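PDB 2OPC: AvrL567-A from Melampsora lini, which is an avirulence protein of flax rust, probably an effector whose recognition by matching plant resistance proteins triggers disease resistance. Local coordinates for residues Phe18-Ala24 against Lys35-Met41; Ile63-Ser67 against Ile102-Phe108; Met43-Trp48 against Met84-Gln90. All coordinates share one frame; numbering follows the deposited sequence.

Interaction 1: Phe18-Ala24 against Lys35-Met41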
loop_
_atom_site.group_PDB
_atom_site.type_symbol
_atom_site.label_atom_id
_atom_site.label_comp_id
_atom_site.label_asym_id
_atom_site.label_seq_id
_atom_site.Cartn_x
_atom_site.Cartn_y
_atom_site.Cartn_z
ATOM N N PHE A 18 -3.964 1.269 6.467
ATOM C CA PHE A 18 -4.047 2.540 5.737
ATOM C C PHE A 18 -5.537 2.839 5.585
ATOM O O PHE A 18 -6.262 2.142 4.870
ATOM C CB PHE A 18 -3.319 2.389 4.388
ATOM C CG PHE A 18 -3.313 3.641 3.524
ATOM C CD1 PHE A 18 -3.036 4.871 4.088
ATOM C CD2 PHE A 18 -3.581 3.557 2.153
ATOM C CE1 PHE A 18 -2.987 6.009 3.293
ATOM C CE2 PHE A 18 -3.549 4.732 1.342
ATOM C CZ PHE A 18 -3.253 5.936 1.964
ATOM N N TYR A 19 -5.964 3.882 6.312
ATOM C CA TYR A 19 -7.384 4.186 6.434
ATOM C C TYR A 19 -7.994 4.903 5.227
ATOM O O TYR A 19 -7.330 5.696 4.589
ATOM C CB TYR A 19 -7.632 4.969 7.736
ATOM C CG TYR A 19 -7.643 4.046 8.928
ATOM C CD1 TYR A 19 -8.816 3.415 9.322
ATOM C CD2 TYR A 19 -6.469 3.739 9.607
ATOM C CE1 TYR A 19 -8.837 2.517 10.411
ATOM C CE2 TYR A 19 -6.476 2.849 10.714
ATOM C CZ TYR A 19 -7.658 2.240 11.080
ATOM O OH TYR A 19 -7.693 1.367 12.152
ATOM N N ARG A 20 -9.259 4.610 4.908
ATOM C CA ARG A 20 -9.987 5.232 3.800
ATOM C C ARG A 20 -10.552 6.567 4.242
ATOM O O ARG A 20 -11.735 6.826 4.182
ATOM C CB ARG A 20 -11.082 4.317 3.333
ATOM C CG ARG A 20 -10.538 3.008 2.751
ATOM C CD ARG A 20 -10.679 3.095 1.276
ATOM N NE ARG A 20 -12.058 2.942 0.828
ATOM C CZ ARG A 20 -12.428 2.792 -0.446
ATOM N NH1 ARG A 20 -11.417 2.806 -1.365
ATOM N NH2 ARG A 20 -13.768 2.636 -0.791
ATOM N N SER A 21 -9.618 7.414 4.668
ATOM C CA SER A 21 -9.859 8.860 4.841
ATOM C C SER A 21 -8.966 9.523 3.804
ATOM O O SER A 21 -7.804 9.163 3.701
ATOM C CB SER A 21 -9.360 9.265 6.218
ATOM O OG SER A 21 -9.196 10.668 6.302
ATOM N N PRO A 22 -9.487 10.477 3.035
ATOM C CA PRO A 22 -8.714 10.981 1.899
ATOM C C PRO A 22 -7.388 11.608 2.264
ATOM O O PRO A 22 -6.504 11.644 1.411
ATOM C CB PRO A 22 -9.648 12.006 1.253
ATOM C CG PRO A 22 -11.020 11.443 1.539
ATOM C CD PRO A 22 -10.879 10.978 2.997
ATOM N N THR A 23 -7.240 12.057 3.501
ATOM C CA THR A 23 -6.017 12.751 3.926
ATOM C C THR A 23 -5.052 11.812 4.649
ATOM O O THR A 23 -4.002 12.243 5.146
ATOM C CB THR A 23 -6.389 13.945 4.850
ATOM O OG1 THR A 23 -7.157 13.486 5.966
ATOM C CG2 THR A 23 -7.200 15.013 4.085
ATOM N N ALA A 24 -5.364 10.522 4.707
ATOM C CA ALA A 24 -4.502 9.564 5.427
ATOM C C ALA A 24 -3.130 9.444 4.785
ATOM O O ALA A 24 -3.022 9.523 3.566
ATOM C CB ALA A 24 -5.158 8.174 5.487
ATOM N N LYS A 35 0.112 7.763 0.169
ATOM C CA LYS A 35 -1.064 8.645 0.302
ATOM C C LYS A 35 -2.116 8.133 -0.679
ATOM O O LYS A 35 -1.841 7.223 -1.463
ATOM C CB LYS A 35 -0.713 10.124 -0.010
ATOM C CG LYS A 35 -0.414 10.370 -1.491
ATOM C CD LYS A 35 -0.232 11.851 -1.764
ATOM C CE LYS A 35 -0.016 12.080 -3.261
ATOM N NZ LYS A 35 0.034 13.560 -3.566
ATOM N N TRP A 36 -3.309 8.722 -0.650
ATOM C CA TRP A 36 -4.314 8.366 -1.632
ATOM C C TRP A 36 -4.181 9.178 -2.895
ATOM O O TRP A 36 -3.757 10.331 -2.872
ATOM C CB TRP A 36 -5.734 8.561 -1.053
ATOM C CG TRP A 36 -6.097 7.557 -0.020
ATOM C CD1 TRP A 36 -6.285 7.761 1.330
ATOM C CD2 TRP A 36 -6.388 6.189 -0.266
ATOM N NE1 TRP A 36 -6.625 6.590 1.955
ATOM C CE2 TRP A 36 -6.714 5.605 0.991
ATOM C CE3 TRP A 36 -6.390 5.388 -1.427
ATOM C CZ2 TRP A 36 -7.074 4.255 1.110
ATOM C CZ3 TRP A 36 -6.730 4.042 -1.306
ATOM C CH2 TRP A 36 -7.057 3.487 -0.038
ATOM N N ASP A 37 -4.656 8.602 -4.005
ATOM C CA ASP A 37 -4.577 9.289 -5.284
ATOM C C ASP A 37 -5.407 10.534 -5.327
ATOM O O ASP A 37 -4.959 11.567 -5.865
ATOM C CB ASP A 37 -4.880 8.318 -6.448
ATOM C CG ASP A 37 -6.264 7.636 -6.343
ATOM O OD1 ASP A 37 -6.866 7.517 -5.262
ATOM O OD2 ASP A 37 -6.768 7.208 -7.405
ATOM N N ASN A 38 -6.603 10.446 -4.763
ATOM C CA ASN A 38 -7.558 11.561 -4.699
ATOM C C ASN A 38 -8.703 11.207 -3.745
ATOM O O ASN A 38 -8.666 10.174 -3.045
ATOM C CB ASN A 38 -8.079 11.926 -6.104
ATOM C CG ASN A 38 -8.687 10.748 -6.801
ATOM O OD1 ASN A 38 -9.509 10.028 -6.244
ATOM N ND2 ASN A 38 -8.241 10.506 -8.041
ATOM N N GLU A 39 -9.706 12.068 -3.654
ATOM C CA GLU A 39 -10.755 11.880 -2.669
ATOM C C GLU A 39 -11.582 10.624 -2.873
ATOM O O GLU A 39 -12.193 10.130 -1.982
ATOM C CB GLU A 39 -11.657 13.119 -2.536
ATOM C CG GLU A 39 -12.692 13.248 -3.593
ATOM C CD GLU A 39 -14.032 13.814 -3.095
ATOM O OE1 GLU A 39 -13.960 14.681 -2.230
ATOM O OE2 GLU A 39 -15.101 13.381 -3.572
ATOM N N GLN A 40 -11.511 10.090 -4.073
ATOM C CA GLN A 40 -12.162 8.858 -4.396
ATOM C C GLN A 40 -11.413 7.611 -3.846
ATOM O O GLN A 40 -11.954 6.570 -3.670
ATOM C CB GLN A 40 -12.408 8.788 -5.931
ATOM C CG GLN A 40 -12.842 10.133 -6.624
ATOM C CD GLN A 40 -12.508 10.259 -8.138
ATOM O OE1 GLN A 40 -12.118 9.279 -8.810
ATOM N NE2 GLN A 40 -12.659 11.485 -8.681
ATOM N N MET A 41 -10.141 7.776 -3.525
ATOM C CA MET A 41 -9.383 6.751 -2.859
ATOM C C MET A 41 -9.348 5.438 -3.606
ATOM O O MET A 41 -9.527 4.415 -3.041
ATOM C CB MET A 41 -9.844 6.554 -1.409
ATOM C CG MET A 41 -9.648 7.790 -0.548
ATOM S SD MET A 41 -10.298 7.604 1.099
ATOM C CE MET A 41 -12.036 7.726 0.742
HETATM O O HOH W 1 -3.888 10.777 1.365
#

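Interaction 2: Ile63-Ser67 against Ile102-Phe108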
loop_
_atom_site.group_PDB
_atom_site.type_symbol
_atom_site.label_atom_id
_atom_site.label_comp_id
_atom_site.label_asym_id
_atom_site.label_seq_id
_atom_site.Cartn_x
_atom_site.Cartn_y
_atom_site.Cartn_z
ATOM N N ILE A 63 -0.865 -6.722 -0.224
ATOM C CA ILE A 63 -2.152 -6.249 0.300
ATOM C C ILE A 63 -2.965 -7.468 0.749
ATOM O O ILE A 63 -2.989 -8.489 0.060
ATOM C CB ILE A 63 -2.922 -5.429 -0.773
ATOM C CG1 ILE A 63 -4.215 -4.836 -0.196
ATOM C CG2 ILE A 63 -3.201 -6.237 -2.030
ATOM C CD1 ILE A 63 -4.720 -3.646 -0.982
ATOM N N ALA A 64 -3.604 -7.341 1.911
ATOM C CA ALA A 64 -4.446 -8.432 2.435
ATOM C C ALA A 64 -5.827 -8.377 1.800
ATOM O O ALA A 64 -6.293 -7.316 1.369
ATOM C CB ALA A 64 -4.574 -8.313 3.912
ATOM N N HIS A 65 -6.488 -9.528 1.778
ATOM C CA HIS A 65 -7.895 -9.631 1.435
ATOM C C HIS A 65 -8.720 -9.865 2.707
ATOM O O HIS A 65 -8.295 -10.614 3.601
ATOM C CB HIS A 65 -8.120 -10.783 0.436
ATOM C CG HIS A 65 -7.704 -10.443 -0.965
ATOM N ND1 HIS A 65 -8.171 -11.118 -2.072
ATOM C CD2 HIS A 65 -6.888 -9.463 -1.433
ATOM C CE1 HIS A 65 -7.633 -10.584 -3.159
ATOM N NE2 HIS A 65 -6.869 -9.572 -2.798
ATOM N N SER A 66 -9.900 -9.227 2.762
ATOM C CA SER A 66 -10.799 -9.358 3.918
ATOM C C SER A 66 -11.909 -10.352 3.653
ATOM O O SER A 66 -12.600 -10.749 4.580
ATOM C CB SER A 66 -11.421 -8.013 4.284
ATOM O OG SER A 66 -12.131 -7.548 3.167
ATOM N N SER A 67 -12.128 -10.719 2.390
ATOM C CA SER A 67 -13.170 -11.704 2.052
ATOM C C SER A 67 -12.686 -12.499 0.846
ATOM O O SER A 67 -11.704 -12.088 0.184
ATOM C CB SER A 67 -14.526 -11.032 1.758
ATOM O OG SER A 67 -14.419 -10.146 0.651
ATOM N N ILE A 102 -8.612 -0.306 -5.472
ATOM C CA ILE A 102 -9.143 -0.858 -4.245
ATOM C C ILE A 102 -10.591 -1.319 -4.438
ATOM O O ILE A 102 -11.427 -0.594 -5.009
ATOM C CB ILE A 102 -8.969 0.181 -3.094
ATOM C CG1 ILE A 102 -7.478 0.504 -2.923
ATOM C CG2 ILE A 102 -9.660 -0.281 -1.755
ATOM C CD1 ILE A 102 -6.550 -0.723 -2.676
ATOM N N GLU A 103 -10.852 -2.546 -3.996
ATOM C CA GLU A 103 -12.149 -3.181 -4.097
ATOM C C GLU A 103 -12.661 -3.579 -2.723
ATOM O O GLU A 103 -11.930 -3.530 -1.707
ATOM C CB GLU A 103 -11.992 -4.480 -4.907
ATOM C CG GLU A 103 -11.385 -4.333 -6.284
ATOM C CD GLU A 103 -12.440 -4.093 -7.338
ATOM O OE1 GLU A 103 -12.115 -4.184 -8.544
ATOM O OE2 GLU A 103 -13.609 -3.837 -6.973
ATOM N N GLY A 104 -13.922 -4.006 -2.649
ATOM C CA GLY A 104 -14.468 -4.359 -1.366
ATOM C C GLY A 104 -13.696 -5.430 -0.635
ATOM O O GLY A 104 -13.633 -5.405 0.596
ATOM N N PHE A 105 -13.114 -6.371 -1.380
ATOM C CA PHE A 105 -12.440 -7.493 -0.733
ATOM C C PHE A 105 -11.047 -7.094 -0.202
ATOM O O PHE A 105 -10.359 -7.939 0.358
ATOM C CB PHE A 105 -12.337 -8.712 -1.667
ATOM C CG PHE A 105 -11.722 -8.414 -3.012
ATOM C CD1 PHE A 105 -12.545 -8.271 -4.132
ATOM C CD2 PHE A 105 -10.340 -8.252 -3.163
ATOM C CE1 PHE A 105 -11.993 -8.000 -5.395
ATOM C CE2 PHE A 105 -9.774 -7.992 -4.419
ATOM C CZ PHE A 105 -10.594 -7.878 -5.536
ATOM N N HIS A 106 -10.674 -5.818 -0.337
ATOM C CA HIS A 106 -9.472 -5.304 0.326
ATOM C C HIS A 106 -9.822 -4.574 1.618
ATOM O O HIS A 106 -8.921 -4.224 2.377
ATOM C CB HIS A 106 -8.797 -4.244 -0.534
ATOM C CG HIS A 106 -8.270 -4.757 -1.825
ATOM N ND1 HIS A 106 -8.529 -4.158 -3.038
ATOM C CD2 HIS A 106 -7.449 -5.800 -2.085
ATOM C CE1 HIS A 106 -7.901 -4.824 -3.994
ATOM N NE2 HIS A 106 -7.238 -5.829 -3.442
ATOM N N LEU A 107 -11.115 -4.318 1.856
ATOM C CA LEU A 107 -11.511 -3.404 2.923
ATOM C C LEU A 107 -11.865 -4.121 4.204
ATOM O O LEU A 107 -12.639 -5.088 4.191
ATOM C CB LEU A 107 -12.731 -2.565 2.488
ATOM C CG LEU A 107 -12.450 -1.660 1.285
ATOM C CD1 LEU A 107 -13.761 -1.085 0.758
ATOM C CD2 LEU A 107 -11.464 -0.530 1.670
ATOM N N PHE A 108 -11.261 -3.630 5.290
ATOM C CA PHE A 108 -11.522 -4.144 6.655
ATOM C C PHE A 108 -12.293 -3.072 7.390
ATOM O O PHE A 108 -12.011 -1.879 7.247
ATOM C CB PHE A 108 -10.195 -4.399 7.367
ATOM C CG PHE A 108 -9.435 -5.571 6.813
ATOM C CD1 PHE A 108 -9.570 -6.850 7.383
ATOM C CD2 PHE A 108 -8.601 -5.406 5.692
ATOM C CE1 PHE A 108 -8.916 -7.952 6.844
ATOM C CE2 PHE A 108 -7.926 -6.500 5.142
ATOM C CZ PHE A 108 -8.060 -7.776 5.726
HETATM O O HOH W 2 -6.264 -4.806 2.510
#

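Interaction 3: Met43-Trp48 against Met84-Gln90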
loop_
_atom_site.group_PDB
_atom_site.type_symbol
_atom_site.label_atom_id
_atom_site.label_comp_id
_atom_site.label_asym_id
_atom_site.label_seq_id
_atom_site.Cartn_x
_atom_site.Cartn_y
_atom_site.Cartn_z
ATOM N N MET A 43 -6.728 4.245 -5.357
ATOM C CA MET A 43 -5.444 3.546 -5.261
ATOM C C MET A 43 -4.471 4.337 -4.418
ATOM O O MET A 43 -4.509 5.571 -4.410
ATOM C CB MET A 43 -4.821 3.330 -6.621
ATOM C CG MET A 43 -4.391 4.624 -7.271
ATOM S SD MET A 43 -3.665 4.395 -8.896
ATOM C CE MET A 43 -5.131 3.999 -9.814
ATOM N N PRO A 44 -3.564 3.625 -3.746
ATOM C CA PRO A 44 -2.485 4.314 -3.048
ATOM C C PRO A 44 -1.416 4.776 -4.016
ATOM O O PRO A 44 -1.211 4.174 -5.060
ATOM C CB PRO A 44 -1.887 3.233 -2.152
ATOM C CG PRO A 44 -2.192 1.954 -2.839
ATOM C CD PRO A 44 -3.491 2.153 -3.584
ATOM N N LEU A 45 -0.742 5.868 -3.655
ATOM C CA LEU A 45 0.445 6.374 -4.348
ATOM C C LEU A 45 1.614 6.332 -3.375
ATOM O O LEU A 45 1.406 6.440 -2.173
ATOM C CB LEU A 45 0.271 7.823 -4.847
ATOM C CG LEU A 45 -0.907 8.009 -5.825
ATOM C CD1 LEU A 45 -1.011 9.454 -6.229
ATOM C CD2 LEU A 45 -0.821 7.140 -7.099
ATOM N N PHE A 46 2.840 6.193 -3.916
ATOM C CA PHE A 46 4.034 5.866 -3.127
ATOM C C PHE A 46 5.153 6.825 -3.463
ATOM O O PHE A 46 5.287 7.295 -4.573
ATOM C CB PHE A 46 4.469 4.454 -3.471
ATOM C CG PHE A 46 3.426 3.447 -3.183
ATOM C CD1 PHE A 46 3.293 2.887 -1.891
ATOM C CD2 PHE A 46 2.592 2.990 -4.206
ATOM C CE1 PHE A 46 2.321 1.934 -1.633
ATOM C CE2 PHE A 46 1.572 2.044 -3.949
ATOM C CZ PHE A 46 1.457 1.486 -2.661
ATOM N N LYS A 47 5.972 7.117 -2.457
ATOM C CA LYS A 47 7.190 7.893 -2.658
ATOM C C LYS A 47 8.312 7.400 -1.749
ATOM O O LYS A 47 8.129 7.259 -0.540
ATOM C CB LYS A 47 6.926 9.379 -2.408
ATOM C CG LYS A 47 7.946 10.307 -3.048
ATOM C CD LYS A 47 7.371 11.698 -3.258
ATOM C CE LYS A 47 8.469 12.749 -3.290
ATOM N NZ LYS A 47 7.922 14.117 -3.514
ATOM N N TRP A 48 9.472 7.138 -2.342
ATOM C CA TRP A 48 10.615 6.616 -1.604
ATOM C C TRP A 48 11.226 7.689 -0.717
ATOM O O TRP A 48 11.561 8.775 -1.210
ATOM C CB TRP A 48 11.672 6.152 -2.607
ATOM C CG TRP A 48 12.893 5.577 -1.957
ATOM C CD1 TRP A 48 14.069 6.242 -1.687
ATOM C CD2 TRP A 48 13.078 4.223 -1.499
ATOM N NE1 TRP A 48 14.954 5.381 -1.101
ATOM C CE2 TRP A 48 14.374 4.143 -0.965
ATOM C CE3 TRP A 48 12.281 3.060 -1.512
ATOM C CZ2 TRP A 48 14.894 2.970 -0.447
ATOM C CZ3 TRP A 48 12.790 1.897 -1.005
ATOM C CH2 TRP A 48 14.092 1.845 -0.460
ATOM N N MET A 84 11.669 6.092 -7.058
ATOM C CA MET A 84 10.435 6.855 -6.869
ATOM C C MET A 84 10.609 7.938 -5.801
ATOM O O MET A 84 9.726 8.159 -4.953
ATOM C CB MET A 84 9.299 5.891 -6.451
ATOM C CG MET A 84 8.934 4.955 -7.574
ATOM S SD MET A 84 7.710 3.780 -6.969
ATOM C CE MET A 84 7.176 3.020 -8.493
ATOM N N ASP A 85 11.719 8.645 -5.851
ATOM C CA ASP A 85 12.059 9.587 -4.785
ATOM C C ASP A 85 11.674 11.035 -5.084
ATOM O O ASP A 85 11.672 11.872 -4.152
ATOM C CB ASP A 85 13.568 9.503 -4.448
ATOM C CG ASP A 85 14.494 9.659 -5.668
ATOM O OD1 ASP A 85 13.983 9.655 -6.796
ATOM O OD2 ASP A 85 15.739 9.735 -5.475
ATOM N N GLN A 86 11.353 11.364 -6.342
ATOM C CA GLN A 86 11.075 12.752 -6.716
ATOM C C GLN A 86 9.603 13.039 -6.954
ATOM O O GLN A 86 9.175 14.201 -6.881
ATOM C CB GLN A 86 11.854 13.131 -7.984
ATOM C CG GLN A 86 13.369 13.099 -7.773
ATOM C CD GLN A 86 13.927 14.300 -6.974
ATOM O OE1 GLN A 86 13.194 15.207 -6.538
ATOM N NE2 GLN A 86 15.253 14.317 -6.819
ATOM N N HIS A 87 8.836 11.995 -7.269
ATOM C CA HIS A 87 7.440 12.180 -7.649
ATOM C C HIS A 87 6.656 11.029 -7.071
ATOM O O HIS A 87 7.147 9.908 -7.037
ATOM C CB HIS A 87 7.269 12.167 -9.179
ATOM C CG HIS A 87 7.915 13.342 -9.827
ATOM N ND1 HIS A 87 7.426 14.622 -9.683
ATOM C CD2 HIS A 87 9.064 13.455 -10.535
ATOM C CE1 HIS A 87 8.234 15.466 -10.313
ATOM N NE2 HIS A 87 9.246 14.782 -10.825
ATOM N N TRP A 88 5.449 11.299 -6.596
ATOM C CA TRP A 88 4.580 10.211 -6.147
ATOM C C TRP A 88 4.221 9.314 -7.338
ATOM O O TRP A 88 3.997 9.805 -8.446
ATOM C CB TRP A 88 3.292 10.796 -5.587
ATOM C CG TRP A 88 3.457 11.530 -4.334
ATOM C CD1 TRP A 88 3.647 12.888 -4.160
ATOM C CD2 TRP A 88 3.376 10.954 -3.028
ATOM N NE1 TRP A 88 3.695 13.167 -2.810
ATOM C CE2 TRP A 88 3.546 12.001 -2.090
ATOM C CE3 TRP A 88 3.173 9.660 -2.550
ATOM C CZ2 TRP A 88 3.481 11.764 -0.685
ATOM C CZ3 TRP A 88 3.167 9.431 -1.189
ATOM C CH2 TRP A 88 3.292 10.465 -0.282
ATOM N N ALA A 89 4.186 8.009 -7.109
ATOM C CA ALA A 89 3.972 7.060 -8.199
ATOM C C ALA A 89 2.969 5.987 -7.830
ATOM O O ALA A 89 2.900 5.573 -6.673
ATOM C CB ALA A 89 5.314 6.371 -8.569
ATOM N N GLN A 90 2.248 5.457 -8.820
ATOM C CA GLN A 90 1.460 4.268 -8.601
ATOM C C GLN A 90 2.418 3.076 -8.543
ATOM O O GLN A 90 3.528 3.112 -9.105
ATOM C CB GLN A 90 0.546 4.033 -9.809
ATOM C CG GLN A 90 -0.429 5.113 -10.065
ATOM C CD GLN A 90 -1.151 4.926 -11.372
ATOM O OE1 GLN A 90 -1.570 3.810 -11.689
ATOM N NE2 GLN A 90 -1.299 6.011 -12.133
#

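Interaction 1: Phe18-Ala24 against Lys35-Met41
The backbone carbonyl of Y19 receives the indole N-H of W36: NE1 of W36 lies 2.9 Å from O of Y19, the N-H...O angle is 161°, and the oxygen sits almost exactly in the indole plane. The same oxygen takes a weak bond from N of S21, closing the inverse gamma turn centred on R20. A tryptophan suits this place because its one polar atom serves a strand-end carbonyl while both ring faces stay available for packing. F18 fills one face as an offset stack, its ring centroid 4.2 Å from that of the five-membered ring and the planes 19° apart; CE2 of F18 lies over the middle of the indole. With CG anti to the backbone N (chi1 -179°), F18 reaches across to K35 and W36. The opposite face is covered near its rim by CB of M41, and CD of R20 touches CZ2 of W36 at 3.8 Å, the two side chains crossing at about a right angle. P22, rigid in the type I turn S21-A24, rests its CD and CG against the flexible M41 thioether, with CD 3.9 Å from SD of M41. A single water ties the turn to the strand, donating to O of P22 and O of A24 (2.7 Å from the water) and accepting from N of W36. F18 also reaches I119 and I121 of strand 118-125, and W36 touches I102. The chemistry implies an indole fixed in rotation by one nearly straight in-plane bond and wedged between apolar groups, with water satisfying turn carbonyls and a strand N-H.

Interaction 2: Ile63-Ser67 against Ile102-Phe108
Two direct hydrogen bonds from S66 join the loops. Its backbone N gives a fairly straight bond (163°) to O of F105 at 2.8 Å, and its hydroxyl OG donates to O of L107 at 2.7 Å; in both the donor stands above the carbonyl plane. The hydroxyl gets there because OG lies between the backbone N and the carbonyl carbon (chi1 59°), and serine's short hydroxyl suits a facing carbonyl this close to its own backbone. A water adds an indirect link, donating to O of A64 and O of H106.

The carbonyls of F105, H106 and L107 lie in, and just after, the 3-10 turn G104-H106, which sits in the long connection from strand 75-81 to strand 118-125. Backbone bonds close the turn, and the backbone N of E103, donating to ND1 of H106 at 3.0 Å, helps hold the imidazole's rotation.

Ring contacts make up much of the rest. H65, F105 and H106 form an aromatic cluster: CD2 of F105 lies over the centre of the H65 ring, the two planes inclined at 48°, while CE2 of F105 covers one face of H106. The other face of H106 receives CD1 of I63 in a CH-pi contact, 4.0 Å from the ring centroid. S66 CB sits squarely over the F108 ring, 3.6 Å from its centroid, and F108 also meets Y118 and K120.

Among the apolar contacts, the slim methyl of A64 fits against the F108 ring, its CB 4.0 Å from CZ of F108. The aliphatic pair is I63 and I102, which touch through their CD1 atoms, both branched chains reaching toward strand 118-125, where I121 and I119 receive them.

Interaction 3: Met43-Trp48 against Met84-Gln90
The W88 indole lies between two lysine chains. K47 covers one face: CD of K47 stands 3.9 Å from the centroid of the five-membered ring and 2° off its normal, with CB farther out toward the rim. K35 covers the other face in a cation-pi contact. At the ring edge lies O of L45, 3.6 Å from CZ3 of W88. Lysine suits position 47 because its methylenes pack on the indole while its ammonium group continues toward O of Q86; K47 turns its chain away from its own backbone N (chi1 -159°) and runs extended along the backbone of residues 84-87. The F46 ring presents its edge to O of A89.

Between the backbones, F46 and A89 form a single antiparallel hydrogen-bonded pair, N of F46 to O of A89 at 2.8 Å and N of A89 to O of F46 at 2.9 Å, the latter in the carbonyl plane. Farther along, N of W48 binds O of M84 at 2.8 Å. At the other end SD of M43 touches CG of Q90 at 3.5 Å, beside CD2 of L45, which runs alongside the glutamine.

The segment 84-90 thus borders the outermost strand 44-48, whose other neighbour is strand 32-36. F46 packs on V32 and V34 of that strand, to which K35 also belongs, and on V80 of strand 75-81.

How the interactions relate
From the N terminus, interaction 1 closes first, bringing the end of strand 16-19 and its turn onto the end of strand 32-36 and enclosing strand 25-28 and the start of strand 32-36. It thereby ties the four-stranded sheet to the three-stranded one. Strand 44-48 follows, and residues 43-48 wait for 84-90 to close interaction 3; before that, 63-67 has opened interaction 2, which 102-108 completes, so interactions 2 and 3 cross. Interaction 3 covers the edge of the three-stranded sheet, whereas interaction 2 joins two loops of the other sheet. I102 of interaction 2 touches both neighbours, packing on R20 and W36 and on P44.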